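PDB 5YUQ: chintase from Rhizomucor miehei, which hydrolyses the beta-1,4 linkages of chitin as a family 18 glycoside hydrolase, probably threading the chain through a tunnel-shaped active site. Local coordinates for residues 4-9 against 347-352; 232-237 against 330-335; 19-24 against 364-369; 196-201 against 210-215. One frame throughout, in Å; residues are numbered along the deposited sequence.

Contact 1 (4-9 against 347-352); sequences LSAYVV and VMLWSL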
loop_
_atom_site.group_PDB
_atom_site.type_symbol
_atom_site.label_atom_id
_atom_site.label_comp_id
_atom_site.label_asym_id
_atom_site.label_seq_id
_atom_site.Cartn_x
_atom_site.Cartn_y
_atom_site.Cartn_z
ATOM N N LEU A 4 1.531 14.363 -3.401
ATOM C CA LEU A 4 2.236 13.472 -2.476
ATOM C C LEU A 4 1.372 13.186 -1.278
ATOM O O LEU A 4 1.108 14.064 -0.529
ATOM C CB LEU A 4 3.602 14.125 -2.104
ATOM C CG LEU A 4 4.588 13.168 -1.486
ATOM C CD1 LEU A 4 5.906 13.916 -1.246
ATOM C CD2 LEU A 4 4.041 12.778 -0.208
ATOM N N SER A 5 0.902 11.932 -1.121
ATOM C CA SER A 5 0.051 11.534 -0.010
ATOM C C SER A 5 0.821 10.599 0.887
ATOM O O SER A 5 1.525 9.718 0.416
ATOM C CB SER A 5 -1.181 10.813 -0.525
ATOM O OG SER A 5 -1.931 11.670 -1.374
ATOM N N ALA A 6 0.685 10.797 2.190
ATOM C CA ALA A 6 1.425 9.993 3.145
ATOM C C ALA A 6 0.458 9.263 4.052
ATOM O O ALA A 6 -0.370 9.893 4.713
ATOM C CB ALA A 6 2.332 10.891 3.973
ATOM N N TYR A 7 0.571 7.938 4.103
ATOM C CA TYR A 7 -0.167 7.177 5.101
ATOM C C TYR A 7 0.490 7.327 6.461
ATOM O O TYR A 7 1.713 7.265 6.583
ATOM C CB TYR A 7 -0.220 5.698 4.728
ATOM C CG TYR A 7 -1.270 5.390 3.690
ATOM C CD1 TYR A 7 -0.964 5.445 2.341
ATOM C CD2 TYR A 7 -2.568 5.055 4.059
ATOM C CE1 TYR A 7 -1.923 5.168 1.377
ATOM C CE2 TYR A 7 -3.539 4.751 3.093
ATOM C CZ TYR A 7 -3.208 4.828 1.760
ATOM O OH TYR A 7 -4.160 4.550 0.808
ATOM N N VAL A 8 -0.335 7.545 7.478
ATOM C CA VAL A 8 0.108 7.431 8.858
ATOM C C VAL A 8 -0.791 6.392 9.491
ATOM O O VAL A 8 -1.935 6.210 9.060
ATOM C CB VAL A 8 0.006 8.763 9.610
ATOM C CG1 VAL A 8 0.917 9.793 8.964
ATOM C CG2 VAL A 8 -1.439 9.263 9.662
ATOM N N VAL A 9 -0.275 5.690 10.491
ATOM C CA VAL A 9 -1.000 4.565 11.061
ATOM C C VAL A 9 -1.391 4.807 12.514
ATOM O O VAL A 9 -0.608 5.332 13.301
ATOM C CB VAL A 9 -0.224 3.224 10.895
ATOM C CG1 VAL A 9 -0.000 2.924 9.414
ATOM C CG2 VAL A 9 1.114 3.247 11.650
ATOM N N VAL A 347 2.249 10.352 -6.131
ATOM C CA VAL A 347 2.760 9.196 -5.457
ATOM C C VAL A 347 2.225 9.203 -4.049
ATOM O O VAL A 347 1.823 10.216 -3.529
ATOM C CB VAL A 347 4.313 9.228 -5.348
ATOM C CG1 VAL A 347 4.947 9.158 -6.700
ATOM C CG2 VAL A 347 4.756 10.413 -4.487
ATOM N N MET A 348 2.203 8.010 -3.454
ATOM C CA MET A 348 1.864 7.933 -2.043
ATOM C C MET A 348 2.874 7.029 -1.378
ATOM O O MET A 348 3.565 6.276 -2.054
ATOM C CB MET A 348 0.417 7.466 -1.803
ATOM C CG MET A 348 0.058 6.063 -2.304
ATOM S SD MET A 348 0.588 4.762 -1.156
ATOM C CE MET A 348 -0.435 3.408 -1.735
ATOM N N LEU A 349 2.944 7.090 -0.056
ATOM C CA LEU A 349 3.941 6.320 0.666
ATOM C C LEU A 349 3.322 5.562 1.828
ATOM O O LEU A 349 2.418 6.065 2.497
ATOM C CB LEU A 349 5.070 7.231 1.159
ATOM C CG LEU A 349 4.696 8.273 2.216
ATOM C CD1 LEU A 349 5.064 7.764 3.608
ATOM C CD2 LEU A 349 5.368 9.609 1.946
ATOM N N TRP A 350 3.820 4.349 2.048
ATOM C CA TRP A 350 3.485 3.563 3.229
ATOM C C TRP A 350 4.764 3.217 3.984
ATOM O O TRP A 350 5.591 2.471 3.462
ATOM C CB TRP A 350 2.782 2.244 2.850
ATOM C CG TRP A 350 2.444 1.472 4.087
ATOM C CD1 TRP A 350 3.284 0.671 4.820
ATOM C CD2 TRP A 350 1.200 1.489 4.777
ATOM N NE1 TRP A 350 2.621 0.177 5.917
ATOM C CE2 TRP A 350 1.336 0.663 5.911
ATOM C CE3 TRP A 350 -0.032 2.107 4.538
ATOM C CZ2 TRP A 350 0.289 0.452 6.806
ATOM C CZ3 TRP A 350 -1.065 1.898 5.424
ATOM C CH2 TRP A 350 -0.902 1.081 6.544
ATOM N N SER A 351 4.957 3.732 5.199
ATOM C CA SER A 351 4.133 4.757 5.828
ATOM C C SER A 351 5.082 5.737 6.532
ATOM O O SER A 351 6.271 5.445 6.724
ATOM C CB SER A 351 3.140 4.135 6.815
ATOM O OG SER A 351 3.822 3.308 7.749
ATOM N N LEU A 352 4.555 6.894 6.915
ATOM C CA LEU A 352 5.380 8.053 7.242
ATOM C C LEU A 352 6.323 7.865 8.424
ATOM O O LEU A 352 7.431 8.406 8.428
ATOM C CB LEU A 352 4.477 9.274 7.461
ATOM C CG LEU A 352 5.190 10.616 7.582
ATOM C CD1 LEU A 352 6.065 10.862 6.367
ATOM C CD2 LEU A 352 4.170 11.734 7.740
HETATM O O HOH W 1 -0.944 11.317 -3.882
#

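Contact 2 (232-237 against 330-335); sequences VPFYGR and ASLQDK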
loop_
_atom_site.group_PDB
_atom_site.type_symbol
_atom_site.label_atom_id
_atom_site.label_comp_id
_atom_site.label_asym_id
_atom_site.label_seq_id
_atom_site.Cartn_x
_atom_site.Cartn_y
_atom_site.Cartn_z
ATOM N N VAL A 232 4.604 3.786 -2.862
ATOM C CA VAL A 232 5.978 3.370 -2.625
ATOM C C VAL A 232 6.138 3.062 -1.147
ATOM O O VAL A 232 5.423 3.608 -0.312
ATOM C CB VAL A 232 6.997 4.469 -3.057
ATOM C CG1 VAL A 232 6.695 4.944 -4.477
ATOM C CG2 VAL A 232 6.976 5.650 -2.090
ATOM N N PRO A 233 7.069 2.162 -0.819
ATOM C CA PRO A 233 7.277 1.737 0.566
ATOM C C PRO A 233 8.414 2.489 1.248
ATOM O O PRO A 233 9.405 2.836 0.596
ATOM C CB PRO A 233 7.666 0.268 0.400
ATOM C CG PRO A 233 8.446 0.260 -0.885
ATOM C CD PRO A 233 7.786 1.301 -1.777
ATOM N N PHE A 234 8.268 2.742 2.547
ATOM C CA PHE A 234 9.375 3.268 3.354
ATOM C C PHE A 234 9.974 2.139 4.191
ATOM O O PHE A 234 10.527 2.365 5.272
ATOM C CB PHE A 234 8.909 4.410 4.262
ATOM C CG PHE A 234 8.859 5.765 3.588
ATOM C CD1 PHE A 234 8.875 5.888 2.204
ATOM C CD2 PHE A 234 8.807 6.920 4.353
ATOM C CE1 PHE A 234 8.832 7.158 1.599
ATOM C CE2 PHE A 234 8.764 8.178 3.760
ATOM C CZ PHE A 234 8.769 8.295 2.382
ATOM N N TYR A 235 9.865 0.921 3.666
ATOM C CA TYR A 235 10.385 -0.277 4.314
ATOM C C TYR A 235 10.848 -1.236 3.235
ATOM O O TYR A 235 10.517 -1.066 2.055
ATOM C CB TYR A 235 9.280 -0.959 5.134
ATOM C CG TYR A 235 8.130 -1.474 4.277
ATOM C CD1 TYR A 235 7.105 -0.626 3.870
ATOM C CD2 TYR A 235 8.079 -2.798 3.875
ATOM C CE1 TYR A 235 6.073 -1.081 3.085
ATOM C CE2 TYR A 235 7.044 -3.268 3.083
ATOM C CZ TYR A 235 6.043 -2.403 2.696
ATOM O OH TYR A 235 4.993 -2.830 1.909
ATOM N N GLY A 236 11.600 -2.249 3.649
ATOM C CA GLY A 236 11.959 -3.344 2.778
ATOM C C GLY A 236 11.505 -4.648 3.402
ATOM O O GLY A 236 10.851 -4.646 4.448
ATOM N N ARG A 237 11.843 -5.760 2.766
ATOM C CA ARG A 237 11.478 -7.071 3.304
ATOM C C ARG A 237 12.652 -8.020 3.225
ATOM O O ARG A 237 13.392 -8.017 2.238
ATOM C CB ARG A 237 10.290 -7.660 2.542
ATOM C CG ARG A 237 10.030 -9.135 2.848
ATOM C CD ARG A 237 8.637 -9.588 2.402
ATOM N NE ARG A 237 7.602 -8.831 3.099
ATOM C CZ ARG A 237 6.996 -7.767 2.594
ATOM N NH1 ARG A 237 7.295 -7.352 1.368
ATOM N NH2 ARG A 237 6.081 -7.129 3.306
ATOM N N ALA A 330 17.756 6.716 -3.981
ATOM C CA ALA A 330 17.919 6.534 -5.422
ATOM C C ALA A 330 16.718 5.836 -6.049
ATOM O O ALA A 330 16.183 6.289 -7.065
ATOM C CB ALA A 330 19.188 5.749 -5.716
ATOM N N SER A 331 16.299 4.718 -5.464
ATOM C CA SER A 331 15.201 3.957 -6.038
ATOM C C SER A 331 13.880 4.717 -5.944
ATOM O O SER A 331 13.063 4.633 -6.853
ATOM C CB SER A 331 15.089 2.571 -5.398
ATOM O OG SER A 331 14.687 2.673 -4.049
ATOM N N LEU A 332 13.673 5.472 -4.865
ATOM C CA LEU A 332 12.452 6.281 -4.767
ATOM C C LEU A 332 12.463 7.409 -5.796
ATOM O O LEU A 332 11.435 7.700 -6.428
ATOM C CB LEU A 332 12.250 6.837 -3.356
ATOM C CG LEU A 332 11.870 5.802 -2.290
ATOM C CD1 LEU A 332 11.529 6.502 -0.983
ATOM C CD2 LEU A 332 10.699 4.926 -2.761
ATOM N N GLN A 333 13.626 8.031 -5.980
ATOM C CA GLN A 333 13.770 9.037 -7.026
ATOM C C GLN A 333 13.412 8.421 -8.376
ATOM O O GLN A 333 12.724 9.040 -9.185
ATOM C CB GLN A 333 15.200 9.591 -7.064
ATOM C CG GLN A 333 15.396 10.661 -8.143
ATOM C CD GLN A 333 14.622 11.931 -7.856
ATOM O OE1 GLN A 333 14.752 12.525 -6.788
ATOM N NE2 GLN A 333 13.802 12.360 -8.817
ATOM N N ASP A 334 13.849 7.189 -8.614
ATOM C CA ASP A 334 13.588 6.551 -9.899
ATOM C C ASP A 334 12.103 6.291 -10.113
ATOM O O ASP A 334 11.593 6.417 -11.228
ATOM C CB ASP A 334 14.397 5.254 -10.022
ATOM C CG ASP A 334 15.873 5.510 -10.146
ATOM O OD1 ASP A 334 16.271 6.655 -10.459
ATOM O OD2 ASP A 334 16.657 4.559 -9.919
ATOM N N LYS A 335 11.413 5.945 -9.033
ATOM C CA LYS A 335 9.962 5.794 -9.067
ATOM C C LYS A 335 9.277 7.124 -9.353
ATOM O O LYS A 335 8.313 7.172 -10.118
ATOM C CB LYS A 335 9.467 5.192 -7.746
ATOM C CG LYS A 335 9.767 3.700 -7.612
ATOM C CD LYS A 335 9.579 3.213 -6.183
ATOM C CE LYS A 335 9.623 1.692 -6.101
ATOM N NZ LYS A 335 11.011 1.122 -6.222
#

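Contact 3 (19-24 against 364-369); sequences WDKLDH and ALQDIR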
loop_
_atom_site.group_PDB
_atom_site.type_symbol
_atom_site.label_atom_id
_atom_site.label_comp_id
_atom_site.label_asym_id
_atom_site.label_seq_id
_atom_site.Cartn_x
_atom_site.Cartn_y
_atom_site.Cartn_z
ATOM N N TRP A 19 4.853 18.412 7.618
ATOM C CA TRP A 19 3.743 18.959 6.847
ATOM C C TRP A 19 4.170 19.652 5.557
ATOM O O TRP A 19 3.471 19.573 4.551
ATOM C CB TRP A 19 2.950 19.939 7.709
ATOM C CG TRP A 19 2.325 19.310 8.909
ATOM C CD1 TRP A 19 2.716 19.446 10.208
ATOM C CD2 TRP A 19 1.191 18.439 8.919
ATOM N NE1 TRP A 19 1.887 18.717 11.028
ATOM C CE2 TRP A 19 0.943 18.090 10.259
ATOM C CE3 TRP A 19 0.355 17.926 7.922
ATOM C CZ2 TRP A 19 -0.104 17.244 10.627
ATOM C CZ3 TRP A 19 -0.686 17.098 8.290
ATOM C CH2 TRP A 19 -0.904 16.762 9.630
ATOM N N ASP A 20 5.315 20.327 5.574
ATOM C CA ASP A 20 5.728 21.092 4.398
ATOM C C ASP A 20 6.241 20.200 3.270
ATOM O O ASP A 20 6.470 20.666 2.157
ATOM C CB ASP A 20 6.758 22.162 4.776
ATOM C CG ASP A 20 6.153 23.273 5.610
ATOM O OD1 ASP A 20 5.079 23.783 5.223
ATOM O OD2 ASP A 20 6.737 23.624 6.658
ATOM N N LYS A 21 6.393 18.913 3.561
ATOM C CA LYS A 21 6.904 17.965 2.575
ATOM C C LYS A 21 5.831 17.029 2.010
ATOM O O LYS A 21 6.144 16.047 1.331
ATOM C CB LYS A 21 8.066 17.163 3.175
ATOM C CG LYS A 21 9.263 18.035 3.580
ATOM C CD LYS A 21 10.310 17.225 4.338
ATOM C CE LYS A 21 11.507 18.080 4.771
ATOM N NZ LYS A 21 12.313 18.524 3.609
ATOM N N LEU A 22 4.565 17.348 2.263
ATOM C CA LEU A 22 3.470 16.501 1.784
ATOM C C LEU A 22 2.219 17.319 1.553
ATOM O O LEU A 22 2.107 18.440 2.051
ATOM C CB LEU A 22 3.197 15.360 2.775
ATOM C CG LEU A 22 2.897 15.729 4.234
ATOM C CD1 LEU A 22 1.422 16.028 4.456
ATOM C CD2 LEU A 22 3.350 14.621 5.155
ATOM N N ASP A 23 1.274 16.748 0.816
ATOM C CA ASP A 23 0.048 17.458 0.469
ATOM C C ASP A 23 -1.186 16.877 1.136
ATOM O O ASP A 23 -2.191 17.563 1.305
ATOM C CB ASP A 23 -0.157 17.409 -1.043
ATOM C CG ASP A 23 1.016 17.971 -1.797
ATOM O OD1 ASP A 23 1.258 19.188 -1.669
ATOM O OD2 ASP A 23 1.687 17.209 -2.524
ATOM N N HIS A 24 -1.116 15.606 1.499
ATOM C CA HIS A 24 -2.301 14.862 1.869
ATOM C C HIS A 24 -1.907 13.811 2.893
ATOM O O HIS A 24 -0.959 13.065 2.676
ATOM C CB HIS A 24 -2.854 14.204 0.591
ATOM C CG HIS A 24 -4.117 13.427 0.776
ATOM N ND1 HIS A 24 -4.442 12.360 -0.035
ATOM C CD2 HIS A 24 -5.161 13.583 1.627
ATOM C CE1 HIS A 24 -5.621 11.879 0.322
ATOM N NE2 HIS A 24 -6.081 12.605 1.323
ATOM N N ALA A 364 13.255 12.287 -0.846
ATOM C CA ALA A 364 13.428 11.639 -2.145
ATOM C C ALA A 364 12.180 11.707 -3.017
ATOM O O ALA A 364 12.236 11.454 -4.219
ATOM C CB ALA A 364 13.848 10.182 -1.950
ATOM N N LEU A 365 11.045 12.034 -2.412
ATOM C CA LEU A 365 9.799 12.081 -3.160
ATOM C C LEU A 365 9.441 13.485 -3.628
ATOM O O LEU A 365 8.494 13.639 -4.385
ATOM C CB LEU A 365 8.645 11.515 -2.325
ATOM C CG LEU A 365 8.772 10.052 -1.902
ATOM C CD1 LEU A 365 7.536 9.604 -1.115
ATOM C CD2 LEU A 365 8.985 9.174 -3.123
ATOM N N GLN A 366 10.190 14.498 -3.201
ATOM C CA GLN A 366 9.733 15.874 -3.411
ATOM C C GLN A 366 9.547 16.305 -4.857
ATOM O O GLN A 366 8.737 17.182 -5.126
ATOM C CB GLN A 366 10.612 16.872 -2.646
ATOM C CG GLN A 366 10.546 16.655 -1.148
ATOM C CD GLN A 366 9.130 16.779 -0.617
ATOM O OE1 GLN A 366 8.496 17.830 -0.746
ATOM N NE2 GLN A 366 8.622 15.706 -0.020
ATOM N N ASP A 367 10.256 15.690 -5.797
ATOM C CA ASP A 367 10.115 16.104 -7.191
ATOM C C ASP A 367 8.712 15.879 -7.751
ATOM O O ASP A 367 8.373 16.429 -8.790
ATOM C CB ASP A 367 11.159 15.435 -8.094
ATOM C CG ASP A 367 12.551 15.991 -7.887
ATOM O OD1 ASP A 367 12.680 17.071 -7.272
ATOM O OD2 ASP A 367 13.520 15.350 -8.347
ATOM N N ILE A 368 7.899 15.071 -7.077
ATOM C CA ILE A 368 6.535 14.841 -7.536
ATOM C C ILE A 368 5.669 16.074 -7.308
ATOM O O ILE A 368 4.662 16.252 -7.994
ATOM C CB ILE A 368 5.886 13.604 -6.853
ATOM C CG1 ILE A 368 4.684 13.099 -7.658
ATOM C CG2 ILE A 368 5.438 13.940 -5.447
ATOM C CD1 ILE A 368 5.050 12.492 -8.999
ATOM N N ARG A 369 6.053 16.935 -6.366
ATOM C CA ARG A 369 5.194 18.077 -6.045
ATOM C C ARG A 369 5.683 19.382 -6.648
ATOM O O ARG A 369 5.571 20.450 -6.037
ATOM C CB ARG A 369 4.937 18.217 -4.538
ATOM C CG ARG A 369 6.006 17.671 -3.638
ATOM C CD ARG A 369 5.432 17.362 -2.263
ATOM N NE ARG A 369 4.485 18.377 -1.812
ATOM C CZ ARG A 369 4.769 19.323 -0.926
ATOM N NH1 ARG A 369 5.982 19.393 -0.395
ATOM N NH2 ARG A 369 3.840 20.203 -0.576
HETATM O O HOH W 2 4.034 22.402 1.205
#

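Contact 4 (196-201 against 210-215); sequences PLYYSP and SGNDAV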
loop_
_atom_site.group_PDB
_atom_site.type_symbol
_atom_site.label_atom_id
_atom_site.label_comp_id
_atom_site.label_asym_id
_atom_site.label_seq_id
_atom_site.Cartn_x
_atom_site.Cartn_y
_atom_site.Cartn_z
ATOM N N PRO A 196 9.393 -3.549 -7.006
ATOM C CA PRO A 196 10.122 -3.366 -8.260
ATOM C C PRO A 196 9.474 -2.287 -9.103
ATOM O O PRO A 196 8.243 -2.207 -9.146
ATOM C CB PRO A 196 9.968 -4.715 -8.959
ATOM C CG PRO A 196 8.716 -5.315 -8.382
ATOM C CD PRO A 196 8.651 -4.825 -6.963
ATOM N N LEU A 197 10.282 -1.465 -9.758
ATOM C CA LEU A 197 9.733 -0.489 -10.689
ATOM C C LEU A 197 9.429 -1.187 -12.004
ATOM O O LEU A 197 8.453 -0.863 -12.680
ATOM C CB LEU A 197 10.714 0.662 -10.889
ATOM C CG LEU A 197 10.244 1.763 -11.842
ATOM C CD1 LEU A 197 8.928 2.349 -11.378
ATOM C CD2 LEU A 197 11.316 2.839 -11.914
ATOM N N TYR A 198 10.256 -2.168 -12.347
ATOM C CA TYR A 198 10.041 -2.976 -13.546
ATOM C C TYR A 198 10.121 -4.464 -13.250
ATOM O O TYR A 198 10.744 -4.884 -12.267
ATOM C CB TYR A 198 11.080 -2.640 -14.623
ATOM C CG TYR A 198 11.085 -1.201 -15.047
ATOM C CD1 TYR A 198 10.132 -0.727 -15.940
ATOM C CD2 TYR A 198 12.034 -0.315 -14.568
ATOM C CE1 TYR A 198 10.128 0.586 -16.335
ATOM C CE2 TYR A 198 12.034 1.005 -14.962
ATOM C CZ TYR A 198 11.077 1.447 -15.848
ATOM O OH TYR A 198 11.066 2.762 -16.250
ATOM N N TYR A 199 9.489 -5.245 -14.118
ATOM C CA TYR A 199 9.585 -6.692 -14.114
ATOM C C TYR A 199 9.941 -7.145 -15.515
ATOM O O TYR A 199 9.333 -6.705 -16.486
ATOM C CB TYR A 199 8.270 -7.348 -13.692
ATOM C CG TYR A 199 8.201 -8.797 -14.112
ATOM C CD1 TYR A 199 8.913 -9.766 -13.418
ATOM C CD2 TYR A 199 7.450 -9.194 -15.211
ATOM C CE1 TYR A 199 8.877 -11.093 -13.801
ATOM C CE2 TYR A 199 7.404 -10.529 -15.605
ATOM C CZ TYR A 199 8.122 -11.470 -14.891
ATOM O OH TYR A 199 8.094 -12.798 -15.264
ATOM N N SER A 200 10.881 -8.053 -15.586
ATOM C CA SER A 200 11.265 -8.615 -16.863
ATOM C C SER A 200 10.828 -10.049 -16.959
ATOM O O SER A 200 11.066 -10.828 -16.121
ATOM C CB SER A 200 12.775 -8.581 -17.063
ATOM O OG SER A 200 13.190 -9.410 -18.094
ATOM N N PRO A 201 10.168 -10.353 -18.135
ATOM C CA PRO A 201 9.732 -11.746 -18.299
ATOM C C PRO A 201 10.817 -12.818 -18.347
ATOM O O PRO A 201 10.553 -13.972 -18.259
ATOM C CB PRO A 201 8.981 -11.732 -19.645
ATOM C CG PRO A 201 8.570 -10.370 -19.843
ATOM C CD PRO A 201 9.730 -9.575 -19.371
ATOM N N SER A 210 5.011 -5.137 -11.297
ATOM C CA SER A 210 5.896 -4.086 -10.835
ATOM C C SER A 210 5.090 -2.804 -10.892
ATOM O O SER A 210 3.925 -2.820 -11.303
ATOM C CB SER A 210 7.087 -3.953 -11.773
ATOM O OG SER A 210 6.650 -3.560 -13.073
ATOM N N GLY A 211 5.708 -1.695 -10.491
ATOM C CA GLY A 211 5.063 -0.397 -10.605
ATOM C C GLY A 211 4.658 -0.130 -12.046
ATOM O O GLY A 211 3.519 0.245 -12.328
ATOM N N ASN A 212 5.595 -0.342 -12.961
ATOM C CA ASN A 212 5.332 -0.127 -14.378
ATOM C C ASN A 212 4.223 -1.017 -14.917
ATOM O O ASN A 212 3.312 -0.538 -15.587
ATOM C CB ASN A 212 6.615 -0.314 -15.193
ATOM C CG ASN A 212 6.365 -0.266 -16.691
ATOM O OD1 ASN A 212 5.946 0.763 -17.228
ATOM N ND2 ASN A 212 6.636 -1.375 -17.372
ATOM N N ASP A 213 4.288 -2.315 -14.630
ATOM C CA ASP A 213 3.271 -3.238 -15.132
ATOM C C ASP A 213 1.899 -2.909 -14.561
ATOM O O ASP A 213 0.885 -2.980 -15.260
ATOM C CB ASP A 213 3.650 -4.685 -14.807
ATOM C CG ASP A 213 4.852 -5.157 -15.592
ATOM O OD1 ASP A 213 4.697 -5.465 -16.791
ATOM O OD2 ASP A 213 5.951 -5.231 -15.011
ATOM N N ALA A 214 1.873 -2.526 -13.290
ATOM C CA ALA A 214 0.620 -2.165 -12.639
ATOM C C ALA A 214 0.005 -0.916 -13.273
ATOM O O ALA A 214 -1.192 -0.887 -13.576
ATOM C CB ALA A 214 0.849 -1.944 -11.141
ATOM N N VAL A 215 0.822 0.115 -13.460
ATOM C CA VAL A 215 0.352 1.348 -14.074
ATOM C C VAL A 215 -0.182 1.049 -15.463
ATOM O O VAL A 215 -1.274 1.498 -15.821
ATOM C CB VAL A 215 1.483 2.397 -14.129
ATOM C CG1 VAL A 215 1.158 3.499 -15.120
ATOM C CG2 VAL A 215 1.721 2.969 -12.744
HETATM O O HOH W 3 7.934 -3.731 -16.254
HETATM O O HOH W 4 6.880 -6.672 -17.880
#

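Contact 1 (4-9 against 347-352)
S5 and Y7 carry the four backbone hydrogen bonds that join 4-9 to 347-352. Three are nearly straight: S5 N to V347 O (3.1 Å), Y7 N to L349 O, and L352 N to Y7 O (2.9 Å). L349 N to S5 O is more bent, 140° at the hydrogen. All but the L352 bond follow parallel register, L4 with V347, S5 with M348 and A6 with L349, and the short strand axes come within 4.8 Å, 18° from parallel. A water accepting from S5 OG donates to V347 O; H24 also binds that hydroxyl. This pairing of the first and last barrel strands closes the TIM barrel of family 18. Past W350 a cis peptide bond precedes S351, and the L352 bond continues beyond the strand. S5 and M348 share one face, and Y7 points toward 347-352; M348 SD, its chain bent at chi2, lies at the Y7 ring edge, 3.6 Å from CE1, a Met-aromatic contact. The W350 and Y7 rings meet obliquely, planes 48° apart, with W350 CE3 3.6 Å from Y7 CB, while V9 CG1 touches W350 CH2 at 3.5 Å. N103 binds Y7 OH. On the other face L349 CD2 touches both A6 CB (3.9 Å) and L4 CD2 (4.1 Å).

Contact 2 (232-237 against 330-335)
Apolar packing of a helix against a barrel strand defines this contact: V232, on strand 228-240 of the TIM barrel, and F234, at the short break in that strand, meet L332 and K335 on helix 329-341, one of the helices outside the barrel wall. The pairing is small, burying 184 Å² in total, and no hydrogen bond crosses it, yet every residue that touches is buried. L332 does most of the work by dividing its two methyls. CD2 comes to 3.7 Å from V232 CB, the two side chains crossing at a slant, whereas CD1 reaches F234 CE1 at 3.8 Å, approaching the ring obliquely with the side chains at about a right angle. The L332 CB bond points toward the strand; with CG anti to the carbonyl carbon (chi1 -71°) and chi2 near 180°, the methyls reach V232 and F234. F234 starts from a CB pointing away from the helix, and its ring swings back to meet the leucine; L361 touches both F234 and L332 on this side. P233 O has L332 CD2 4.2 Å away and finds no polar partner in the model. K335 contributes its aliphatic part, running past V232 in the opposite direction, while NZ forms a salt bridge with D327 and a hydrogen bond to A195 O. The chain is extended through CE and turns at chi4 (75°), which swings NZ aside; K335 CD passes V232 CG1 at 3.8 Å.

Contact 3 (19-24 against 364-369)
D23 and R369 approach from opposite directions, and their flat groups are turned 58° from each other rather than coplanar. The guanidinium grips side-on, NH2 to D23 OD1 at 3.0 Å and NE to D23 OD2 at 3.1 Å, one nitrogen to each carboxylate oxygen. Both nitrogens meet the oxygens from above the carboxylate plane, NH2 lying 48° out of it at OD1. From the arginine's side OD1 lies close to the guanidinium plane. R369 NH1 donates to D20 O (2.9 Å), tilted 20° from that plane, and to Q366 OE1 within it (3.0 Å). A water at the guanidinium edge accepts from NH2 and donates to D20 O. One face of the group covers the 21-22 backbone, with L22 N 3.6 Å above the plane. Several directed bonds thus fix the rotation of the guanidinium. Q366, bent at chi2, points its amide at the same turn: NE2 reaches K21 O at 2.8 Å, nearly in the amide plane, and also binds L362 O. D23 OD2 takes a further bond from L4 N. The contact therefore ties the turn entering strand 24-32 to the C-terminal segment after helix 360-363, both lying beside L4 of strand 4-9.

Contact 4 (196-201 against 210-215)
P196 O accepts from G211 N at 2.9 Å (167° at the hydrogen), while the proline ring leans on S210, P196 CG lying 3.9 Å from S210 CA. L197 O takes the next amide, N212 N, also at 2.9 Å, so two successive carbonyls meet two successive N-H groups in the first turn of helix 211-220. The Y198 ring crosses N212 obliquely, ring and amide planes 53° apart, with Y198 CD1 3.6 Å from N212 CB. N212 OD1 turns to Y338, and its ND2 donates to a water. That water also accepts from Y199 N and donates to D213 OD2. Y199 sets its CB 3.4 Å from D213 OD2; its ring, with CG anti to the backbone N (chi1 161°), leads away to V203, where OH is bound. A second water donates to both Y199 O and D213 OD1. S210 is the N-cap: its OG accepts from D213 N and donates a hydrogen bond to D213 OD2 at 2.7 Å, on the anti side of the carboxylate. Loop carbonyls and the serine thus take up N-H groups at the helix start, and D213, seated near the positive end of the helix dipole and reached by a hydroxyl and two waters, is probably stabilised as the anion.

Contacts 1 and 2 are buried; contact 4 is only partly so, and contact 3 lies at the surface. Strand 346-350 of contact 1 is flanked by 4-9 and by 228-240, the strand of contact 2, whose V232 and F234 amides bond to the M348 and W350 carbonyls. Helix 329-341 then covers that strand and touches L197 of contact 4. Contact 3 adjoins contact 1, L4 packing on K21 and Q366 and H24, at the start of strand 24-32, bonding to A6 of the barrel wall; it meets contact 2 through Q333 and D367. Chemistry follows place: backbone bonds within the barrel wall, pure apolar packing behind it, charge pairing at the surface, and water-assisted capping at a helix start.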